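Local coordinates for RimK-related lysine biosynthesis protein (Thermococcus kodakarensis, PDB 5K2M) that binds ADP and magnesium as a LysX-type ATP-grasp protein of the RimK family, and probably acts as an ATP-dependent ligase in amino-acid biosynthesis, at residues 51-56 against 75-80; 81-86 against 158-163; 174-179 against 216-221. All blocks are in the same frame, centred on the assembly; numbering follows the deposited sequence.

Contact 1 of 3, residues 51-56 against 75-80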
loop_
_atom_site.group_PDB
_atom_site.type_symbol
_atom_site.label_atom_id
_atom_site.label_comp_id
_atom_site.label_asym_id
_atom_site.label_seq_id
_atom_site.Cartn_x
_atom_site.Cartn_y
_atom_site.Cartn_z
ATOM N N VAL A 51 -33.979 1.904 -27.927
ATOM C CA VAL A 51 -35.050 2.918 -27.816
ATOM C C VAL A 51 -34.680 4.063 -26.852
ATOM O O VAL A 51 -35.042 5.219 -27.072
ATOM C CB VAL A 51 -36.402 2.289 -27.411
ATOM C CG1 VAL A 51 -37.474 3.355 -27.259
ATOM C CG2 VAL A 51 -36.848 1.301 -28.471
ATOM N N SER A 52 -33.955 3.741 -25.787
ATOM C CA SER A 52 -33.498 4.754 -24.860
ATOM C C SER A 52 -32.335 5.523 -25.486
ATOM O O SER A 52 -31.330 4.928 -25.906
ATOM C CB SER A 52 -33.063 4.121 -23.534
ATOM O OG SER A 52 -32.242 4.997 -22.799
ATOM N N HIS A 53 -32.477 6.842 -25.531
ATOM C CA HIS A 53 -31.449 7.702 -26.079
ATOM C C HIS A 53 -30.113 7.562 -25.337
ATOM O O HIS A 53 -29.047 7.529 -25.954
ATOM C CB HIS A 53 -31.896 9.166 -26.039
ATOM C CG HIS A 53 -30.776 10.129 -26.274
ATOM N ND1 HIS A 53 -30.142 10.238 -27.490
ATOM C CD2 HIS A 53 -30.146 10.990 -25.439
ATOM C CE1 HIS A 53 -29.183 11.143 -27.402
ATOM N NE2 HIS A 53 -29.165 11.613 -26.167
ATOM N N PHE A 54 -30.193 7.493 -24.015
ATOM C CA PHE A 54 -29.017 7.391 -23.178
ATOM C C PHE A 54 -28.362 6.029 -23.259
ATOM O O PHE A 54 -27.148 5.946 -23.280
ATOM C CB PHE A 54 -29.331 7.822 -21.740
ATOM C CG PHE A 54 -29.506 9.302 -21.606
ATOM C CD1 PHE A 54 -28.423 10.151 -21.809
ATOM C CD2 PHE A 54 -30.749 9.860 -21.357
ATOM C CE1 PHE A 54 -28.574 11.532 -21.729
ATOM C CE2 PHE A 54 -30.911 11.235 -21.269
ATOM C CZ PHE A 54 -29.822 12.073 -21.457
ATOM N N LYS A 55 -29.148 4.962 -23.364
ATOM C CA LYS A 55 -28.567 3.646 -23.608
ATOM C C LYS A 55 -27.934 3.571 -24.981
ATOM O O LYS A 55 -26.875 3.003 -25.109
ATOM C CB LYS A 55 -29.579 2.524 -23.433
ATOM C CG LYS A 55 -29.957 2.369 -21.982
ATOM C CD LYS A 55 -30.874 1.199 -21.751
ATOM C CE LYS A 55 -31.291 1.172 -20.290
ATOM N NZ LYS A 55 -31.789 -0.171 -19.944
ATOM N N ALA A 56 -28.541 4.168 -25.994
ATOM C CA ALA A 56 -27.887 4.244 -27.303
ATOM C C ALA A 56 -26.505 4.924 -27.209
ATOM O O ALA A 56 -25.521 4.388 -27.681
ATOM C CB ALA A 56 -28.777 4.971 -28.301
ATOM N N ARG A 75 -20.413 10.527 -30.308
ATOM C CA ARG A 75 -20.395 11.974 -30.467
ATOM C C ARG A 75 -21.671 12.489 -31.167
ATOM O O ARG A 75 -22.298 13.428 -30.700
ATOM C CB ARG A 75 -19.121 12.406 -31.217
ATOM C CG ARG A 75 -19.011 13.898 -31.512
ATOM C CD ARG A 75 -19.461 14.219 -32.938
ATOM N NE ARG A 75 -19.723 15.645 -33.173
ATOM C CZ ARG A 75 -20.074 16.175 -34.348
ATOM N NH1 ARG A 75 -20.217 15.410 -35.428
ATOM N NH2 ARG A 75 -20.284 17.485 -34.445
ATOM N N LEU A 76 -22.066 11.885 -32.277
ATOM C CA LEU A 76 -23.264 12.350 -32.982
ATOM C C LEU A 76 -24.541 12.119 -32.176
ATOM O O LEU A 76 -25.404 13.010 -32.085
ATOM C CB LEU A 76 -23.381 11.713 -34.374
ATOM C CG LEU A 76 -24.511 12.290 -35.235
ATOM C CD1 LEU A 76 -24.400 13.802 -35.375
ATOM C CD2 LEU A 76 -24.477 11.657 -36.600
ATOM N N ILE A 77 -24.659 10.948 -31.557
ATOM C CA ILE A 77 -25.811 10.667 -30.715
ATOM C C ILE A 77 -25.935 11.708 -29.591
ATOM O O ILE A 77 -27.022 12.211 -29.329
ATOM C CB ILE A 77 -25.760 9.248 -30.116
ATOM C CG1 ILE A 77 -25.990 8.194 -31.212
ATOM C CG2 ILE A 77 -26.808 9.094 -29.012
ATOM C CD1 ILE A 77 -25.380 6.843 -30.891
ATOM N N PHE A 78 -24.823 12.056 -28.953
ATOM C CA PHE A 78 -24.872 13.068 -27.909
ATOM C C PHE A 78 -25.244 14.449 -28.450
ATOM O O PHE A 78 -26.126 15.097 -27.920
ATOM C CB PHE A 78 -23.543 13.189 -27.147
ATOM C CG PHE A 78 -23.517 14.377 -26.230
ATOM C CD1 PHE A 78 -24.458 14.485 -25.205
ATOM C CD2 PHE A 78 -22.643 15.432 -26.450
ATOM C CE1 PHE A 78 -24.483 15.600 -24.377
ATOM C CE2 PHE A 78 -22.647 16.536 -25.618
ATOM C CZ PHE A 78 -23.568 16.626 -24.584
ATOM N N GLU A 79 -24.557 14.909 -29.491
ATOM C CA GLU A 79 -24.788 16.268 -29.963
ATOM C C GLU A 79 -26.110 16.427 -30.683
ATOM O O GLU A 79 -26.879 17.338 -30.364
ATOM C CB GLU A 79 -23.629 16.767 -30.817
ATOM C CG GLU A 79 -22.347 16.847 -30.014
ATOM C CD GLU A 79 -21.522 18.091 -30.284
ATOM O OE1 GLU A 79 -22.014 19.050 -30.930
ATOM O OE2 GLU A 79 -20.359 18.094 -29.827
ATOM N N ALA A 80 -26.394 15.547 -31.632
ATOM C CA ALA A 80 -27.683 15.597 -32.334
ATOM C C ALA A 80 -28.868 15.358 -31.387
ATOM O O ALA A 80 -29.912 16.001 -31.517
ATOM C CB ALA A 80 -27.710 14.597 -33.486
HETATM O O HOH W 1 -27.700 13.711 -25.956
#

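Contact 2 of 3, residues 81-86 against 158-163. With ADP (adenosine-5'-diphosphate), chain O.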
loop_
_atom_site.group_PDB
_atom_site.type_symbol
_atom_site.label_atom_id
_atom_site.label_comp_id
_atom_site.label_asym_id
_atom_site.label_seq_id
_atom_site.Cartn_x
_atom_site.Cartn_y
_atom_site.Cartn_z
ATOM N N GLY A 81 -28.697 14.458 -30.417
ATOM C CA GLY A 81 -29.789 14.086 -29.503
ATOM C C GLY A 81 -30.143 15.104 -28.428
ATOM O O GLY A 81 -31.104 14.920 -27.695
ATOM N N ASP A 82 -29.356 16.164 -28.312
ATOM C CA ASP A 82 -29.594 17.199 -27.332
ATOM C C ASP A 82 -30.071 18.446 -28.047
ATOM O O ASP A 82 -29.368 18.950 -28.923
ATOM C CB ASP A 82 -28.303 17.501 -26.560
ATOM C CG ASP A 82 -28.540 18.447 -25.417
ATOM O OD1 ASP A 82 -28.884 17.951 -24.333
ATOM O OD2 ASP A 82 -28.467 19.680 -25.617
ATOM N N LYS A 83 -31.248 18.954 -27.688
ATOM C CA LYS A 83 -31.803 20.104 -28.399
ATOM C C LYS A 83 -30.818 21.264 -28.411
ATOM O O LYS A 83 -30.640 21.910 -29.431
ATOM C CB LYS A 83 -33.133 20.562 -27.787
ATOM C CG LYS A 83 -34.288 19.578 -27.914
ATOM C CD LYS A 83 -34.651 19.345 -29.366
ATOM C CE LYS A 83 -36.050 18.758 -29.519
ATOM N NZ LYS A 83 -36.172 17.393 -28.929
ATOM N N LEU A 84 -30.151 21.499 -27.285
ATOM C CA LEU A 84 -29.323 22.686 -27.126
ATOM C C LEU A 84 -27.993 22.539 -27.838
ATOM O O LEU A 84 -27.599 23.426 -28.572
ATOM C CB LEU A 84 -29.121 23.006 -25.640
ATOM C CG LEU A 84 -28.390 24.288 -25.252
ATOM C CD1 LEU A 84 -28.773 25.460 -26.140
ATOM C CD2 LEU A 84 -28.691 24.650 -23.811
ATOM N N PHE A 85 -27.301 21.426 -27.626
ATOM C CA PHE A 85 -26.043 21.167 -28.349
ATOM C C PHE A 85 -26.303 21.142 -29.861
ATOM O O PHE A 85 -25.507 21.680 -30.644
ATOM C CB PHE A 85 -25.386 19.849 -27.911
ATOM C CG PHE A 85 -24.528 19.952 -26.678
ATOM C CD1 PHE A 85 -25.095 20.138 -25.418
ATOM C CD2 PHE A 85 -23.139 19.813 -26.770
ATOM C CE1 PHE A 85 -24.303 20.202 -24.273
ATOM C CE2 PHE A 85 -22.336 19.891 -25.635
ATOM C CZ PHE A 85 -22.922 20.083 -24.384
ATOM N N ALA A 86 -27.427 20.564 -30.276
ATOM C CA ALA A 86 -27.754 20.527 -31.707
ATOM C C ALA A 86 -28.020 21.906 -32.311
ATOM O O ALA A 86 -27.496 22.192 -33.400
ATOM C CB ALA A 86 -28.901 19.582 -32.002
ATOM N N ILE A 158 -32.062 22.536 -17.309
ATOM C CA ILE A 158 -31.551 23.263 -18.465
ATOM C C ILE A 158 -32.781 23.717 -19.251
ATOM O O ILE A 158 -33.530 22.893 -19.799
ATOM C CB ILE A 158 -30.647 22.378 -19.341
ATOM C CG1 ILE A 158 -29.614 21.642 -18.480
ATOM C CG2 ILE A 158 -29.966 23.211 -20.417
ATOM C CD1 ILE A 158 -28.753 22.525 -17.603
ATOM N N HIS A 159 -32.992 25.026 -19.297
ATOM C CA HIS A 159 -34.227 25.590 -19.834
ATOM C C HIS A 159 -34.050 26.091 -21.249
ATOM O O HIS A 159 -33.397 27.113 -21.471
ATOM C CB HIS A 159 -34.712 26.712 -18.936
ATOM C CG HIS A 159 -35.014 26.263 -17.549
ATOM N ND1 HIS A 159 -36.169 25.586 -17.226
ATOM C CD2 HIS A 159 -34.295 26.350 -16.410
ATOM C CE1 HIS A 159 -36.155 25.292 -15.939
ATOM N NE2 HIS A 159 -35.034 25.756 -15.419
ATOM N N TYR A 160 -34.656 25.368 -22.193
ATOM C CA TYR A 160 -34.527 25.621 -23.619
ATOM C C TYR A 160 -35.883 25.982 -24.184
ATOM O O TYR A 160 -36.885 25.273 -23.948
ATOM C CB TYR A 160 -33.987 24.364 -24.312
ATOM C CG TYR A 160 -33.926 24.432 -25.819
ATOM C CD1 TYR A 160 -32.821 24.947 -26.470
ATOM C CD2 TYR A 160 -34.986 23.971 -26.593
ATOM C CE1 TYR A 160 -32.761 24.995 -27.856
ATOM C CE2 TYR A 160 -34.947 24.019 -27.973
ATOM C CZ TYR A 160 -33.829 24.514 -28.602
ATOM O OH TYR A 160 -33.801 24.548 -29.976
ATOM N N PHE A 161 -35.911 27.081 -24.937
ATOM C CA PHE A 161 -37.154 27.661 -25.441
ATOM C C PHE A 161 -36.991 28.093 -26.895
ATOM O O PHE A 161 -35.914 28.465 -27.306
ATOM C CB PHE A 161 -37.511 28.926 -24.654
ATOM C CG PHE A 161 -37.805 28.703 -23.206
ATOM C CD1 PHE A 161 -39.080 28.359 -22.788
ATOM C CD2 PHE A 161 -36.825 28.894 -22.247
ATOM C CE1 PHE A 161 -39.370 28.197 -21.443
ATOM C CE2 PHE A 161 -37.109 28.721 -20.901
ATOM C CZ PHE A 161 -38.383 28.373 -20.501
ATOM N N GLN A 162 -38.079 28.051 -27.652
ATOM C CA GLN A 162 -38.138 28.641 -28.984
ATOM C C GLN A 162 -39.329 29.575 -29.080
ATOM O O GLN A 162 -40.273 29.455 -28.312
ATOM C CB GLN A 162 -38.319 27.561 -30.047
ATOM C CG GLN A 162 -37.123 26.657 -30.265
ATOM C CD GLN A 162 -37.432 25.557 -31.267
ATOM O OE1 GLN A 162 -38.500 24.972 -31.229
ATOM N NE2 GLN A 162 -36.497 25.273 -32.159
ATOM N N GLU A 163 -39.274 30.511 -30.016
ATOM C CA GLU A 163 -40.476 31.208 -30.468
ATOM C C GLU A 163 -41.493 30.183 -30.956
ATOM O O GLU A 163 -41.115 29.177 -31.556
ATOM C CB GLU A 163 -40.150 32.173 -31.618
ATOM C CG GLU A 163 -39.695 31.488 -32.899
ATOM C CD GLU A 163 -39.331 32.458 -34.011
ATOM O OE1 GLU A 163 -39.841 33.589 -34.022
ATOM O OE2 GLU A 163 -38.513 32.094 -34.875
HETATM P PB ADP O . -39.242 16.059 -30.260
HETATM O O1B ADP O . -39.912 15.662 -31.546
HETATM O O2B ADP O . -40.026 15.706 -29.018
HETATM O O3B ADP O . -37.797 15.647 -30.127
HETATM P PA ADP O . -39.561 18.679 -31.451
HETATM O O1A ADP O . -39.328 18.015 -32.794
HETATM O O2A ADP O . -38.809 19.949 -31.216
HETATM O O3A ADP O . -39.266 17.678 -30.230
HETATM O "O5'" ADP O . -41.124 18.985 -31.270
HETATM C "C5'" ADP O . -42.109 18.039 -31.617
HETATM C "C4'" ADP O . -43.135 18.676 -32.538
HETATM O "O4'" ADP O . -43.757 19.779 -31.869
HETATM C "C3'" ADP O . -42.577 19.224 -33.842
HETATM O "O3'" ADP O . -42.561 18.228 -34.877
HETATM C "C2'" ADP O . -43.551 20.349 -34.137
HETATM O "O2'" ADP O . -44.741 19.876 -34.764
HETATM C "C1'" ADP O . -43.945 20.861 -32.772
HETATM N N9 ADP O . -43.077 21.979 -32.378
HETATM C C8 ADP O . -41.922 21.892 -31.685
HETATM N N7 ADP O . -41.359 23.100 -31.504
HETATM C C5 ADP O . -42.169 23.987 -32.110
HETATM C C6 ADP O . -42.187 25.438 -32.286
HETATM N N6 ADP O . -41.193 26.200 -31.780
HETATM N N1 ADP O . -43.220 25.968 -32.970
HETATM C C2 ADP O . -44.210 25.222 -33.480
HETATM N N3 ADP O . -44.268 23.897 -33.360
HETATM C C4 ADP O . -43.296 23.242 -32.691
#

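Contact 3 of 3, residues 174-179 against 216-221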
loop_
_atom_site.group_PDB
_atom_site.type_symbol
_atom_site.label_atom_id
_atom_site.label_comp_id
_atom_site.label_asym_id
_atom_site.label_seq_id
_atom_site.Cartn_x
_atom_site.Cartn_y
_atom_site.Cartn_z
ATOM N N SER A 174 -37.349 15.009 -42.833
ATOM C CA SER A 174 -36.478 14.532 -43.900
ATOM C C SER A 174 -35.361 13.652 -43.354
ATOM O O SER A 174 -35.108 13.620 -42.147
ATOM C CB SER A 174 -35.886 15.706 -44.683
ATOM O OG SER A 174 -35.052 16.497 -43.856
ATOM N N TYR A 175 -34.700 12.933 -44.258
ATOM C CA TYR A 175 -33.680 11.964 -43.892
ATOM C C TYR A 175 -32.456 12.178 -44.756
ATOM O O TYR A 175 -32.577 12.299 -45.971
ATOM C CB TYR A 175 -34.224 10.551 -44.075
ATOM C CG TYR A 175 -35.389 10.234 -43.176
ATOM C CD1 TYR A 175 -36.692 10.594 -43.532
ATOM C CD2 TYR A 175 -35.191 9.584 -41.964
ATOM C CE1 TYR A 175 -37.763 10.311 -42.702
ATOM C CE2 TYR A 175 -36.255 9.299 -41.124
ATOM C CZ TYR A 175 -37.532 9.664 -41.493
ATOM O OH TYR A 175 -38.566 9.371 -40.652
ATOM N N VAL A 176 -31.294 12.254 -44.112
ATOM C CA VAL A 176 -30.015 12.378 -44.770
ATOM C C VAL A 176 -29.058 11.395 -44.125
ATOM O O VAL A 176 -28.825 11.423 -42.908
ATOM C CB VAL A 176 -29.432 13.798 -44.660
ATOM C CG1 VAL A 176 -28.071 13.885 -45.348
ATOM C CG2 VAL A 176 -30.382 14.808 -45.287
ATOM N N ILE A 177 -28.503 10.525 -44.965
ATOM C CA ILE A 177 -27.650 9.430 -44.529
ATOM C C ILE A 177 -26.328 9.555 -45.276
ATOM O O ILE A 177 -26.296 9.442 -46.494
ATOM C CB ILE A 177 -28.328 8.075 -44.791
ATOM C CG1 ILE A 177 -29.596 7.985 -43.927
ATOM C CG2 ILE A 177 -27.361 6.932 -44.495
ATOM C CD1 ILE A 177 -30.364 6.676 -43.991
ATOM N N GLY A 178 -25.256 9.848 -44.538
ATOM C CA GLY A 178 -23.918 9.994 -45.113
ATOM C C GLY A 178 -23.786 11.111 -46.136
ATOM O O GLY A 178 -22.937 11.040 -47.019
ATOM N N GLY A 179 -24.623 12.142 -46.020
ATOM C CA GLY A 179 -24.616 13.258 -46.964
ATOM C C GLY A 179 -25.645 13.133 -48.074
ATOM O O GLY A 179 -25.880 14.081 -48.810
ATOM N N LYS A 216 -27.682 20.558 -45.932
ATOM C CA LYS A 216 -26.903 21.566 -45.202
ATOM C C LYS A 216 -26.979 21.360 -43.692
ATOM O O LYS A 216 -25.981 21.511 -42.996
ATOM C CB LYS A 216 -27.364 22.985 -45.555
ATOM C CG LYS A 216 -26.741 23.560 -46.821
ATOM C CD LYS A 216 -27.469 24.833 -47.234
ATOM C CE LYS A 216 -26.694 25.653 -48.257
ATOM N NZ LYS A 216 -25.653 26.497 -47.599
ATOM N N ALA A 217 -28.163 21.018 -43.191
ATOM C CA ALA A 217 -28.324 20.698 -41.777
ATOM C C ALA A 217 -27.455 19.501 -41.402
ATOM O O ALA A 217 -26.796 19.505 -40.364
ATOM C CB ALA A 217 -29.782 20.411 -41.458
ATOM N N TRP A 218 -27.459 18.474 -42.248
ATOM C CA TRP A 218 -26.614 17.304 -42.026
ATOM C C TRP A 218 -25.124 17.663 -42.021
ATOM O O TRP A 218 -24.355 17.101 -41.238
ATOM C CB TRP A 218 -26.887 16.236 -43.092
ATOM C CG TRP A 218 -26.046 15.000 -42.936
ATOM C CD1 TRP A 218 -26.420 13.840 -42.351
ATOM C CD2 TRP A 218 -24.694 14.810 -43.375
ATOM N NE1 TRP A 218 -25.395 12.935 -42.394
ATOM C CE2 TRP A 218 -24.315 13.511 -43.000
ATOM C CE3 TRP A 218 -23.764 15.616 -44.039
ATOM C CZ2 TRP A 218 -23.044 12.985 -43.277
ATOM C CZ3 TRP A 218 -22.501 15.094 -44.313
ATOM C CH2 TRP A 218 -22.159 13.789 -43.933
ATOM N N GLU A 219 -24.725 18.581 -42.913
ATOM C CA GLU A 219 -23.324 19.019 -43.044
ATOM C C GLU A 219 -22.839 19.813 -41.826
ATOM O O GLU A 219 -21.649 19.834 -41.533
ATOM C CB GLU A 219 -23.109 19.807 -44.357
ATOM C CG GLU A 219 -23.073 18.873 -45.563
ATOM C CD GLU A 219 -23.111 19.545 -46.929
ATOM O OE1 GLU A 219 -23.366 20.764 -47.043
ATOM O OE2 GLU A 219 -22.902 18.810 -47.915
ATOM N N ALA A 220 -23.761 20.437 -41.106
ATOM C CA ALA A 220 -23.433 21.003 -39.798
ATOM C C ALA A 220 -22.841 19.966 -38.830
ATOM O O ALA A 220 -22.044 20.315 -37.969
ATOM C CB ALA A 220 -24.662 21.646 -39.173
ATOM N N PHE A 221 -23.249 18.703 -38.974
ATOM C CA PHE A 221 -22.747 17.608 -38.162
ATOM C C PHE A 221 -21.631 16.821 -38.851
ATOM O O PHE A 221 -20.658 16.442 -38.201
ATOM C CB PHE A 221 -23.920 16.707 -37.734
ATOM C CG PHE A 221 -24.879 17.420 -36.828
ATOM C CD1 PHE A 221 -24.650 17.469 -35.460
ATOM C CD2 PHE A 221 -25.942 18.142 -37.354
ATOM C CE1 PHE A 221 -25.492 18.180 -34.620
ATOM C CE2 PHE A 221 -26.789 18.851 -36.521
ATOM C CZ PHE A 221 -26.567 18.861 -35.146
#

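Contact 1 of 3, residues 51-56 against 75-80
His53 and Ile77 carry most of this buried meeting of the helix 53-65 start with helix 74-80. Two kinds of contact involve the His53 ring. The first is polar. The CE1 edge of the ring meets the backbone oxygen of Ile77, which lies near the ring plane, with His53 CE1 and Ile77 O 3.1 Å apart. One ring position on, a water lies near the ring plane, with its oxygen 2.6 Å from His53 NE2. The same water donates to Phe78 O at 2.9 Å and so links the two helices.

The second kind is apolar. Ile77 CG2 sits 3.5 Å from His53 CE1, and the two side chains run past each other in opposite directions. With CG anti to the backbone N (chi1 166°), the His53 ring reaches the edge of helix 74-80. Its CD2 also stands over the centre of the Phe54 ring. Elsewhere Ile77 CD1 rests 4.0 Å from Ala56 O.

Ser52 is the N-cap of helix 53-65. Its OG accepts from Lys55 N at 3.1 Å, with a nearly straight N-H...O angle of 169°. The chain of another protein also reaches this helix start, where acidic side chains hydrogen-bond to Ser52 OG and Phe54 N.

The histidine edge thus meets two consecutive backbone oxygens, one directly and one through water, which is likely to fix the rotation of the ring.

Contact 2 of 3, residues 81-86 against 158-163
Ile158 makes the first touch on this walk, with its CG2 3.9 Å from Leu84 CD2. The two side chains cross at about a right angle. Tyr160 then carries most of the contact. Lys83 CB lies over one face of its ring, 4.0 Å from the centroid, as a CH-pi contact. Leu84 CD1 comes instead to the ring edge, 4.1 Å from Tyr160 CD1. The ring thus wedges against the start of helix 83-90.

From CB onward the Lys83 chain leaves the tyrosine. Bends at chi2 (-63°) and chi4 (-65°) bring NZ to the diphosphate, where it donates to ADP O3B at 2.7 Å. Lys83 NZ also donates to Glu241 OE2, a magnesium ligand. Gln162 OE1 accepts from ADP N6 at 3.0 Å, and from Lys122 NZ as well. Glu163 then offers its backbone O to the same ADP N6, also at 3.0 Å, with an N-H...O angle of 162°. The adenine amino group is therefore held by a side chain and by the main chain.

A strand reading the adenine while a lysine holds the phosphates is characteristic of the ATP-grasp nucleotide site.

Contact 3 of 3, residues 174-179 against 216-221
Trp218 O accepts a hydrogen bond from Phe221 N at 3.0 Å, while the indole of Trp218 reaches across to Val176, Gly178 and Gly179. The indole has its own polar anchor, since Trp218 NE1 is hydrogen-bonded to Gly224 O. This bond helps to set the rotation of the ring.

One face of the ring carries the contact. Val176 CG1 lies above the ring plane at the CG corner, only 3.3 Å from Trp218 CG, so the packing is tight. Beside it on the same face comes the backbone of the turn. Gly179 N is 3.3 Å from Trp218 CZ2, above the ring plane and toward its rim. Gly179 CA stands almost exactly over the six-membered ring, 3.7 Å from its centroid and 4° off the normal, which makes a CH-pi contact. The indole extends toward the strand because Trp218 CG is anti to its main-chain N, at a chi1 of 180°.

Gly178 and Gly179 both have positive phi. They form a two-residue type I' turn that joins strands 170-177 and 180-188 as a beta hairpin. At Gly179 any CB would press on the carbonyl O of Gly178, so glycine is called for. Replacing the indole with the methyl of an alanine here would probably leave Gly224 O without this donor and open a gap beneath Val176 and the glycine turn.

Helix 208-219 thus lies against one face of the five-stranded antiparallel sheet. Val176 and Gly178 pair through their backbones with Leu226 and Gly224, at and just before strand 225-233. Ile177 points away from Trp218 and packs on Lys262 and Tyr266 of helix 259-272, while Ala217 and Phe221 meet Leu90 of helix 83-90.

Overall arrangement
Contacts 1 and 2 have centres 15 Å apart and follow each other along the chain, since helix 74-80 leads directly into helix 83-90. They touch where Phe78 CE2 lies 3.4 Å from Phe85 CE2. Contact 3 is about 17 Å from contact 1 and 19 Å from contact 2, centre to centre. Arg75 NH1 ties contact 1 to contact 3, at 3.0 Å from Phe221 O, and Phe221 also packs on Ala86. Contact 2 holds ADP directly. The side chain of His53 in contact 1 is about 9 Å from a bound magnesium ion. In contact 3 the Val176 side chain is about 11 Å from that of the magnesium ligand Asp229.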